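Local coordinates for bromo domain-containing protein (Trypanosoma cruzi, PDB 6NEY) that probably recognises acetylated lysines, as bromodomains do, this chain being the N-terminal bromodomain part of a longer protein, at residues L18-F31 / L98-Q112. Numbering follows the deposited sequence.
Sequences LVRSLDRPQDEGLF and LANIAERFEAFAKEQ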
# COMPACT_ATOMS: atom_id res chain seq x y z
N LEU A 18 4.93 -8.71 -0.20
CA LEU A 18 4.48 -7.77 -1.27
C LEU A 18 4.48 -6.34 -0.73
O LEU A 18 5.03 -5.44 -1.37
CB LEU A 18 3.08 -8.17 -1.73
CG LEU A 18 2.45 -7.26 -2.78
CD1 LEU A 18 3.32 -7.21 -4.03
CD2 LEU A 18 1.05 -7.74 -3.11
N VAL A 19 3.89 -6.12 0.44
CA VAL A 19 3.81 -4.75 1.01
C VAL A 19 5.24 -4.26 1.29
O VAL A 19 5.55 -3.11 0.96
CB VAL A 19 2.96 -4.71 2.29
CG1 VAL A 19 3.14 -3.37 2.98
CG2 VAL A 19 1.49 -5.03 2.01
N ARG A 20 6.10 -5.10 1.87
CA ARG A 20 7.47 -4.69 2.24
C ARG A 20 8.21 -4.29 0.97
O ARG A 20 9.01 -3.31 1.02
CB ARG A 20 8.16 -5.80 3.02
CG ARG A 20 7.54 -6.02 4.39
CD ARG A 20 8.36 -6.94 5.27
NE ARG A 20 9.64 -6.34 5.59
CZ ARG A 20 9.78 -5.21 6.29
N SER A 21 7.91 -4.98 -0.14
CA SER A 21 8.57 -4.76 -1.45
C SER A 21 8.22 -3.35 -1.95
O SER A 21 8.95 -2.86 -2.80
CB SER A 21 8.24 -5.83 -2.47
OG SER A 21 6.98 -5.63 -3.10
N LEU A 22 7.16 -2.71 -1.41
CA LEU A 22 6.73 -1.37 -1.89
C LEU A 22 7.55 -0.27 -1.20
O LEU A 22 7.47 0.88 -1.66
CB LEU A 22 5.24 -1.17 -1.67
CG LEU A 22 4.34 -2.26 -2.25
CD1 LEU A 22 2.88 -1.92 -2.07
CD2 LEU A 22 4.64 -2.54 -3.71
N ASP A 23 8.31 -0.59 -0.15
CA ASP A 23 9.16 0.41 0.55
C ASP A 23 10.51 0.47 -0.17
O ASP A 23 11.38 -0.36 0.11
CB ASP A 23 9.27 0.08 2.04
CG ASP A 23 9.98 1.11 2.89
OD1 ASP A 23 10.06 2.29 2.49
OD2 ASP A 23 10.46 0.72 3.97
N ARG A 24 10.65 1.41 -1.10
CA ARG A 24 11.85 1.59 -1.94
C ARG A 24 12.74 2.67 -1.32
O ARG A 24 12.28 3.78 -1.00
CB ARG A 24 11.48 2.02 -3.36
CG ARG A 24 10.49 1.09 -4.05
CD ARG A 24 10.39 1.45 -5.51
NE ARG A 24 9.81 2.78 -5.71
CZ ARG A 24 9.62 3.35 -6.89
NH1 ARG A 24 9.12 4.57 -6.97
NH2 ARG A 24 9.96 2.70 -8.00
N PRO A 25 14.05 2.39 -1.19
CA PRO A 25 15.01 3.40 -0.74
C PRO A 25 14.91 4.72 -1.53
O PRO A 25 15.04 5.77 -0.92
CB PRO A 25 16.37 2.74 -1.02
CG PRO A 25 16.10 1.27 -1.02
CD PRO A 25 14.68 1.09 -1.47
N GLN A 26 14.66 4.66 -2.84
CA GLN A 26 14.60 5.85 -3.72
C GLN A 26 13.45 6.78 -3.30
O GLN A 26 13.48 7.98 -3.64
CB GLN A 26 14.48 5.44 -5.20
CG GLN A 26 13.18 4.75 -5.53
CD GLN A 26 13.02 4.60 -7.02
OE1 GLN A 26 12.60 5.55 -7.70
NE2 GLN A 26 13.35 3.42 -7.50
N ASP A 27 12.45 6.25 -2.57
CA ASP A 27 11.24 7.02 -2.16
C ASP A 27 11.45 7.71 -0.81
O ASP A 27 10.50 8.38 -0.33
CB ASP A 27 10.01 6.11 -2.18
CG ASP A 27 9.63 5.56 -3.55
OD1 ASP A 27 10.04 6.16 -4.58
OD2 ASP A 27 8.96 4.51 -3.57
N GLU A 28 12.66 7.58 -0.22
CA GLU A 28 13.16 8.39 0.93
C GLU A 28 12.14 8.38 2.07
O GLU A 28 11.96 9.43 2.75
CB GLU A 28 13.61 9.81 0.55
CG GLU A 28 12.55 10.70 -0.04
CD GLU A 28 13.05 12.11 -0.36
OE1 GLU A 28 13.73 12.26 -1.38
OE2 GLU A 28 12.78 13.05 0.44
N GLY A 29 11.54 7.22 2.31
CA GLY A 29 10.72 6.93 3.50
C GLY A 29 9.37 7.63 3.44
O GLY A 29 8.70 7.65 4.46
N LEU A 30 9.00 8.18 2.29
CA LEU A 30 7.77 9.01 2.17
C LEU A 30 6.56 8.20 2.64
O LEU A 30 5.74 8.75 3.36
CB LEU A 30 7.64 9.46 0.72
CG LEU A 30 6.49 10.40 0.36
CD1 LEU A 30 6.42 11.61 1.30
CD2 LEU A 30 6.68 10.87 -1.08
N PHE A 31 6.49 6.91 2.30
CA PHE A 31 5.31 6.06 2.60
C PHE A 31 5.62 5.08 3.73
O PHE A 31 4.72 4.32 4.10
CB PHE A 31 4.82 5.41 1.30
CG PHE A 31 4.45 6.46 0.29
CD1 PHE A 31 3.34 7.26 0.52
CD2 PHE A 31 5.24 6.71 -0.82
CE1 PHE A 31 2.99 8.26 -0.38
CE2 PHE A 31 4.90 7.73 -1.69
CZ PHE A 31 3.79 8.50 -1.48
N LEU A 98 8.50 15.59 -3.89
CA LEU A 98 7.75 14.59 -3.09
C LEU A 98 6.55 14.12 -3.93
O LEU A 98 6.23 12.93 -3.90
CB LEU A 98 7.31 15.17 -1.74
CG LEU A 98 8.42 15.52 -0.75
CD1 LEU A 98 7.83 15.99 0.58
CD2 LEU A 98 9.34 14.32 -0.49
N ALA A 99 5.85 15.04 -4.60
CA ALA A 99 4.66 14.68 -5.42
C ALA A 99 5.13 13.80 -6.58
O ALA A 99 4.40 12.85 -6.89
CB ALA A 99 3.93 15.91 -5.90
N ASN A 100 6.34 14.05 -7.11
CA ASN A 100 6.93 13.24 -8.22
C ASN A 100 7.19 11.83 -7.70
O ASN A 100 6.93 10.87 -8.41
CB ASN A 100 8.22 13.84 -8.78
CG ASN A 100 7.99 15.15 -9.51
OD1 ASN A 100 6.85 15.49 -9.83
ND2 ASN A 100 9.08 15.85 -9.80
N ILE A 101 7.71 11.72 -6.48
CA ILE A 101 7.91 10.39 -5.85
C ILE A 101 6.55 9.72 -5.70
O ILE A 101 6.45 8.56 -6.00
CB ILE A 101 8.64 10.50 -4.50
CG1 ILE A 101 10.10 10.90 -4.70
CG2 ILE A 101 8.49 9.21 -3.72
CD1 ILE A 101 10.81 11.34 -3.42
N ALA A 102 5.54 10.41 -5.18
CA ALA A 102 4.22 9.79 -4.93
C ALA A 102 3.67 9.19 -6.23
O ALA A 102 3.15 8.04 -6.19
CB ALA A 102 3.24 10.78 -4.35
N GLU A 103 3.75 9.93 -7.34
CA GLU A 103 3.16 9.45 -8.63
C GLU A 103 3.99 8.26 -9.15
O GLU A 103 3.38 7.27 -9.65
CB GLU A 103 3.06 10.55 -9.69
CG GLU A 103 2.20 10.09 -10.87
CD GLU A 103 1.90 11.11 -11.95
OE1 GLU A 103 2.53 12.18 -11.95
OE2 GLU A 103 1.08 10.78 -12.83
N ARG A 104 5.31 8.28 -9.01
CA ARG A 104 6.13 7.12 -9.46
C ARG A 104 5.82 5.92 -8.56
O ARG A 104 5.76 4.76 -9.07
CB ARG A 104 7.62 7.45 -9.46
CG ARG A 104 8.07 8.40 -10.55
CD ARG A 104 9.59 8.44 -10.61
NE ARG A 104 10.19 8.94 -9.38
CZ ARG A 104 10.51 10.21 -9.13
NH1 ARG A 104 11.07 10.53 -7.97
NH2 ARG A 104 10.33 11.14 -10.04
N PHE A 105 5.68 6.16 -7.25
CA PHE A 105 5.39 5.12 -6.24
C PHE A 105 4.04 4.47 -6.56
O PHE A 105 3.94 3.23 -6.54
CB PHE A 105 5.40 5.70 -4.83
CG PHE A 105 4.78 4.80 -3.79
CD1 PHE A 105 5.48 3.70 -3.32
CD2 PHE A 105 3.50 5.03 -3.31
CE1 PHE A 105 4.92 2.86 -2.37
CE2 PHE A 105 2.94 4.17 -2.37
CZ PHE A 105 3.65 3.10 -1.90
N GLU A 106 3.02 5.27 -6.88
CA GLU A 106 1.66 4.74 -7.17
C GLU A 106 1.75 3.80 -8.38
O GLU A 106 1.18 2.67 -8.31
CB GLU A 106 0.65 5.89 -7.34
CG GLU A 106 -0.80 5.45 -7.41
CD GLU A 106 -1.72 6.61 -7.78
OE1 GLU A 106 -1.31 7.46 -8.60
OE2 GLU A 106 -2.83 6.68 -7.25
N ALA A 107 2.50 4.20 -9.41
CA ALA A 107 2.66 3.43 -10.67
C ALA A 107 3.40 2.11 -10.39
O ALA A 107 2.98 1.02 -10.87
CB ALA A 107 3.38 4.29 -11.68
N PHE A 108 4.48 2.18 -9.61
CA PHE A 108 5.28 1.02 -9.16
C PHE A 108 4.40 0.04 -8.37
O PHE A 108 4.42 -1.15 -8.65
CB PHE A 108 6.47 1.48 -8.32
CG PHE A 108 7.15 0.34 -7.61
CD1 PHE A 108 7.92 -0.55 -8.33
CD2 PHE A 108 7.00 0.15 -6.25
CE1 PHE A 108 8.55 -1.62 -7.70
CE2 PHE A 108 7.64 -0.91 -5.62
CZ PHE A 108 8.41 -1.79 -6.35
N ALA A 109 3.60 0.53 -7.43
CA ALA A 109 2.75 -0.29 -6.55
C ALA A 109 1.71 -1.01 -7.42
O ALA A 109 1.53 -2.23 -7.27
CB ALA A 109 2.12 0.59 -5.51
N LYS A 110 1.06 -0.31 -8.34
CA LYS A 110 0.10 -0.92 -9.30
C LYS A 110 0.77 -2.07 -10.05
O LYS A 110 0.13 -3.14 -10.19
CB LYS A 110 -0.43 0.07 -10.33
CG LYS A 110 -1.43 -0.51 -11.33
CD LYS A 110 -2.09 0.56 -12.17
CE LYS A 110 -2.56 0.11 -13.55
NZ LYS A 110 -2.87 -1.33 -13.63
N GLU A 111 1.98 -1.88 -10.56
CA GLU A 111 2.69 -2.92 -11.35
C GLU A 111 2.96 -4.14 -10.46
O GLU A 111 2.74 -5.28 -10.93
CB GLU A 111 4.00 -2.40 -11.91
CG GLU A 111 4.61 -3.34 -12.93
N GLN A 112 3.43 -3.91 -9.24
CA GLN A 112 3.83 -5.02 -8.33
C GLN A 112 2.56 -5.79 -7.97
O GLN A 112 2.55 -7.05 -8.02
CB GLN A 112 4.54 -4.48 -7.08
CG GLN A 112 5.86 -3.81 -7.42
CD GLN A 112 6.74 -4.67 -8.30
OE1 GLN A 112 7.22 -5.71 -7.88
NE2 GLN A 112 6.94 -4.25 -9.54
O HOH W 1 10.95 7.55 -6.75
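The Arg24 side chain runs antiparallel to that of Phe108 and lies along its ring. CB starts toward helix 97-124; CG reaches Phe108 CE2 at 3.8 Å. CD sits over the ring face, 3.7 Å from the centroid and 15° off the normal, a CH-pi contact. The bend at chi3 then lays the guanidinium flat on Phe108, planes 14° apart, with CZ off-centre in a cation-pi contact. NE gives a nearly straight bond (170°) to Asp27 OD2, 2.9 Å away, in the guanidinium plane, meeting the carboxylate on its syn side but tilted out of the carboxylate's own plane. NH1 adds a weak bond to Asp27 OD1, while NH2 ends 3.7 Å from Phe108 CB. Gln26 CD covers the opposite guanidinium face.

Beyond the salt bridge, Phe31 and Phe105 form an offset stack, centroids 4.2 Å apart, and Phe31 CZ abuts Ala102 CB. Leu30 CD2 packs on Ile101 CG2 at 3.6 Å. Phe105 also touches Val85 of helix 75-92, so the stack joins the loop after helix 12-21 to the bromodomain's packed helices.

One water accepts from Arg104 NE and donates to Gln26 OE1 and Asp27 OD1. Direct contact is stacking and apolar packing; the salt bridge fixes the guanidinium's rotation, and Asp27 probably eases the proximity of Arg24 and Arg104.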